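Malonyl CoA-acyl carrier protein transacylase (Synechocystis sp. PCC 6803 substr. Kazusa, PDB 4RR5) catalyses the transfer of the malonyl group from malonyl-CoA to holo-acyl carrier protein, supplying malonyl-ACP for fatty acid biosynthesis. Local coordinates at residues Q135-V147 with I159-V173. Sequence-based numbering, arbitrary orientation.
Sequences QLQQALTDNTEVV and ISGTVAGVEAILANV
Val147 and Ser160 form an antiparallel hydrogen-bonded pair, with Val147 N to Ser160 O and Ser160 N to Val147 O both 2.8 Å, while helices 135-140 and 163-171 run roughly antiparallel, their axes 10.3 Å apart at an angle of 149°. Where the strands end, Thr162 N donates to Glu145 O at 3.0 Å, in the carbonyl plane, and Gly161 brings its CA against the same oxygen in a CA-H...O contact. Thr162 is also the N-cap of helix 163-171: its OG1, set between its own backbone N and carbonyl carbon (chi1 65°), accepts from Gly165 N, and Glu145 CB packs against that hydroxyl. Both methyls of Val146 reach helix 163-171. CG2 presses on the backbone of Gly165, whose lack of a side chain permits this approach, and meets Val166 CG2 beyond it; CG1, anti to the backbone N, also lies against the strand at Ile159 CB and meets Ile169 CD1 tip to tip at 3.7 Å. Ile169 CD1 also touches Leu140 CD2, the two side chains crossing at about a right angle, and its CG1 packs on Ala139 CB at 3.7 Å. Asn143 ND2 donates to Ala139 O, bridging the type II turn from Leu140 to Asn143 back to Ala139. Farther along, Val173 CG2 sits against Ala139 CB at 3.6 Å and beside Leu136, while Gln135 OE1 accepts from Lys174 N. On the sheet face carrying Val147 and Ser160, Ser160 OG bonds to Phe187 O, near His188, probably an active-site residue. Two antiparallel helices packed on one face of the four-stranded antiparallel part of the sheet are characteristic of the small ferredoxin-like subdomain of FabD-type acyltransferases, its opposite face turned toward the probable catalytic site.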
# COMPACT_ATOMS: atom_id res chain seq x y z
N GLN A 135 26.20 1.03 7.48
CA GLN A 135 26.06 -0.13 8.36
C GLN A 135 24.88 -1.01 8.00
O GLN A 135 24.83 -2.18 8.37
CB GLN A 135 25.92 0.32 9.82
CG GLN A 135 27.20 0.83 10.41
CD GLN A 135 26.98 1.49 11.74
OE1 GLN A 135 25.99 1.21 12.43
NE2 GLN A 135 27.88 2.39 12.12
N LEU A 136 23.90 -0.44 7.31
CA LEU A 136 22.77 -1.23 6.86
C LEU A 136 23.22 -2.19 5.75
O LEU A 136 22.84 -3.36 5.76
CB LEU A 136 21.62 -0.34 6.37
CG LEU A 136 20.38 -1.15 5.97
CD1 LEU A 136 19.91 -2.01 7.15
CD2 LEU A 136 19.27 -0.26 5.44
N GLN A 137 24.03 -1.69 4.82
CA GLN A 137 24.50 -2.50 3.70
C GLN A 137 25.39 -3.65 4.11
O GLN A 137 25.28 -4.74 3.56
CB GLN A 137 25.27 -1.66 2.71
CG GLN A 137 24.46 -1.22 1.55
CD GLN A 137 24.66 0.24 1.33
OE1 GLN A 137 25.68 0.78 1.74
NE2 GLN A 137 23.69 0.90 0.71
N GLN A 138 26.29 -3.41 5.06
CA GLN A 138 27.16 -4.47 5.54
C GLN A 138 26.32 -5.58 6.17
O GLN A 138 26.57 -6.76 5.94
CB GLN A 138 28.21 -3.92 6.53
CG GLN A 138 27.61 -3.32 7.80
CD GLN A 138 28.63 -2.98 8.86
OE1 GLN A 138 29.83 -3.14 8.65
NE2 GLN A 138 28.15 -2.51 10.01
N ALA A 139 25.30 -5.19 6.94
CA ALA A 139 24.46 -6.13 7.66
C ALA A 139 23.51 -6.87 6.72
O ALA A 139 22.93 -7.89 7.08
CB ALA A 139 23.67 -5.42 8.75
N LEU A 140 23.36 -6.34 5.51
CA LEU A 140 22.45 -6.91 4.52
C LEU A 140 23.19 -7.62 3.39
O LEU A 140 22.68 -8.61 2.85
CB LEU A 140 21.54 -5.81 3.95
CG LEU A 140 20.28 -5.54 4.77
CD1 LEU A 140 19.55 -4.28 4.33
CD2 LEU A 140 19.36 -6.74 4.70
N THR A 141 24.38 -7.13 3.04
CA THR A 141 25.23 -7.82 2.06
C THR A 141 25.57 -9.23 2.53
O THR A 141 26.04 -9.42 3.66
CB THR A 141 26.54 -7.03 1.80
OG1 THR A 141 26.31 -6.06 0.77
CG2 THR A 141 27.66 -7.95 1.35
N ASP A 142 25.29 -10.21 1.66
CA ASP A 142 25.46 -11.64 1.95
C ASP A 142 24.48 -12.16 3.01
O ASP A 142 24.73 -13.20 3.64
CB ASP A 142 26.90 -11.95 2.42
CG ASP A 142 27.91 -11.87 1.30
OD1 ASP A 142 27.59 -11.31 0.22
OD2 ASP A 142 29.03 -12.38 1.51
N ASN A 143 23.37 -11.45 3.21
CA ASN A 143 22.41 -11.91 4.20
C ASN A 143 21.25 -12.66 3.56
O ASN A 143 20.37 -12.09 2.93
CB ASN A 143 21.90 -10.75 5.05
CG ASN A 143 21.76 -11.12 6.52
OD1 ASN A 143 21.10 -12.10 6.86
ND2 ASN A 143 22.42 -10.36 7.39
N THR A 144 21.29 -13.98 3.74
CA THR A 144 20.33 -14.89 3.14
C THR A 144 19.01 -14.87 3.89
O THR A 144 18.00 -15.33 3.37
CB THR A 144 20.88 -16.35 3.12
OG1 THR A 144 21.26 -16.74 4.45
CG2 THR A 144 22.10 -16.46 2.20
N GLU A 145 19.01 -14.35 5.10
CA GLU A 145 17.80 -14.45 5.92
C GLU A 145 17.09 -13.11 6.08
O GLU A 145 15.96 -13.07 6.58
CB GLU A 145 18.11 -15.03 7.32
CG GLU A 145 19.05 -16.26 7.39
CD GLU A 145 18.80 -17.35 6.35
OE1 GLU A 145 17.63 -17.81 6.19
OE2 GLU A 145 19.78 -17.78 5.70
N VAL A 146 17.73 -12.01 5.67
CA VAL A 146 17.13 -10.67 5.77
C VAL A 146 17.31 -9.82 4.50
O VAL A 146 18.41 -9.70 3.97
CB VAL A 146 17.69 -9.88 6.97
CG1 VAL A 146 17.08 -8.49 7.04
CG2 VAL A 146 17.40 -10.60 8.25
N VAL A 147 16.21 -9.23 4.02
CA VAL A 147 16.23 -8.41 2.82
C VAL A 147 15.53 -7.06 3.06
O VAL A 147 14.84 -6.88 4.06
CB VAL A 147 15.56 -9.15 1.64
CG1 VAL A 147 14.04 -9.03 1.72
CG2 VAL A 147 16.08 -8.62 0.30
N ILE A 159 12.99 -3.75 6.80
CA ILE A 159 13.64 -5.00 6.43
C ILE A 159 12.71 -6.17 6.71
O ILE A 159 11.77 -6.04 7.49
CB ILE A 159 14.98 -5.19 7.16
CG1 ILE A 159 14.79 -5.11 8.67
CG2 ILE A 159 15.99 -4.17 6.70
CD1 ILE A 159 16.08 -5.34 9.41
N SER A 160 12.97 -7.30 6.06
CA SER A 160 12.07 -8.44 6.12
C SER A 160 12.86 -9.74 6.16
O SER A 160 13.92 -9.84 5.55
CB SER A 160 11.11 -8.44 4.92
OG SER A 160 10.17 -9.51 4.97
N GLY A 161 12.34 -10.74 6.87
CA GLY A 161 13.00 -12.03 6.89
C GLY A 161 12.76 -12.86 8.12
O GLY A 161 11.72 -12.73 8.79
N THR A 162 13.71 -13.74 8.43
CA THR A 162 13.60 -14.63 9.58
C THR A 162 13.59 -13.81 10.86
O THR A 162 14.14 -12.70 10.90
CB THR A 162 14.76 -15.66 9.62
OG1 THR A 162 16.01 -14.98 9.81
CG2 THR A 162 14.81 -16.46 8.32
N VAL A 163 12.92 -14.33 11.89
CA VAL A 163 12.87 -13.64 13.19
C VAL A 163 14.28 -13.40 13.73
O VAL A 163 14.64 -12.26 14.06
CB VAL A 163 12.08 -14.44 14.24
CG1 VAL A 163 12.20 -13.77 15.61
CG2 VAL A 163 10.61 -14.57 13.82
N ALA A 164 15.06 -14.47 13.80
CA ALA A 164 16.45 -14.41 14.24
C ALA A 164 17.25 -13.35 13.47
O ALA A 164 17.89 -12.49 14.09
CB ALA A 164 17.10 -15.77 14.10
N GLY A 165 17.19 -13.40 12.14
CA GLY A 165 17.94 -12.49 11.29
C GLY A 165 17.58 -11.01 11.42
O GLY A 165 18.47 -10.14 11.37
N VAL A 166 16.29 -10.71 11.57
CA VAL A 166 15.84 -9.32 11.64
C VAL A 166 16.20 -8.73 13.00
O VAL A 166 16.62 -7.57 13.08
CB VAL A 166 14.33 -9.19 11.41
CG1 VAL A 166 13.91 -7.74 11.55
CG2 VAL A 166 13.97 -9.71 10.02
N GLU A 167 16.06 -9.53 14.05
CA GLU A 167 16.51 -9.13 15.38
C GLU A 167 18.02 -8.82 15.42
O GLU A 167 18.47 -7.95 16.18
CB GLU A 167 16.18 -10.23 16.40
CG GLU A 167 14.68 -10.43 16.63
CD GLU A 167 14.08 -9.34 17.52
OE1 GLU A 167 12.87 -9.41 17.80
OE2 GLU A 167 14.82 -8.42 17.93
N ALA A 168 18.80 -9.52 14.58
CA ALA A 168 20.24 -9.34 14.53
C ALA A 168 20.63 -7.95 14.05
O ALA A 168 21.23 -7.17 14.79
CB ALA A 168 20.87 -10.40 13.62
N ILE A 169 20.27 -7.66 12.80
CA ILE A 169 20.51 -6.36 12.18
C ILE A 169 20.02 -5.23 13.09
O ILE A 169 20.66 -4.18 13.17
CB ILE A 169 19.84 -6.29 10.79
CG1 ILE A 169 20.61 -7.17 9.80
CG2 ILE A 169 19.77 -4.85 10.27
CD1 ILE A 169 20.21 -6.95 8.36
N LEU A 170 18.90 -5.46 13.79
CA LEU A 170 18.37 -4.51 14.77
C LEU A 170 19.41 -4.09 15.80
O LEU A 170 19.57 -2.90 16.12
CB LEU A 170 17.16 -5.10 15.51
CG LEU A 170 15.81 -5.09 14.78
CD1 LEU A 170 14.63 -5.24 15.73
CD2 LEU A 170 15.67 -3.84 13.93
N ALA A 171 20.12 -5.09 16.31
CA ALA A 171 21.10 -4.88 17.38
C ALA A 171 22.46 -4.40 16.89
O ALA A 171 23.25 -3.85 17.66
CB ALA A 171 21.24 -6.16 18.20
N ASN A 172 22.74 -4.59 15.60
CA ASN A 172 24.05 -4.24 15.05
C ASN A 172 23.96 -3.38 13.77
O ASN A 172 24.69 -3.58 12.79
CB ASN A 172 24.87 -5.50 14.81
CG ASN A 172 26.37 -5.22 14.75
OD1 ASN A 172 26.83 -4.30 14.06
ND2 ASN A 172 27.14 -5.99 15.51
N VAL A 173 23.03 -2.43 13.78
CA VAL A 173 23.01 -1.32 12.82
C VAL A 173 22.66 -0.05 13.60
O VAL A 173 21.64 -0.00 14.29
CB VAL A 173 22.01 -1.53 11.67
CG1 VAL A 173 21.74 -0.23 10.94
CG2 VAL A 173 22.54 -2.56 10.68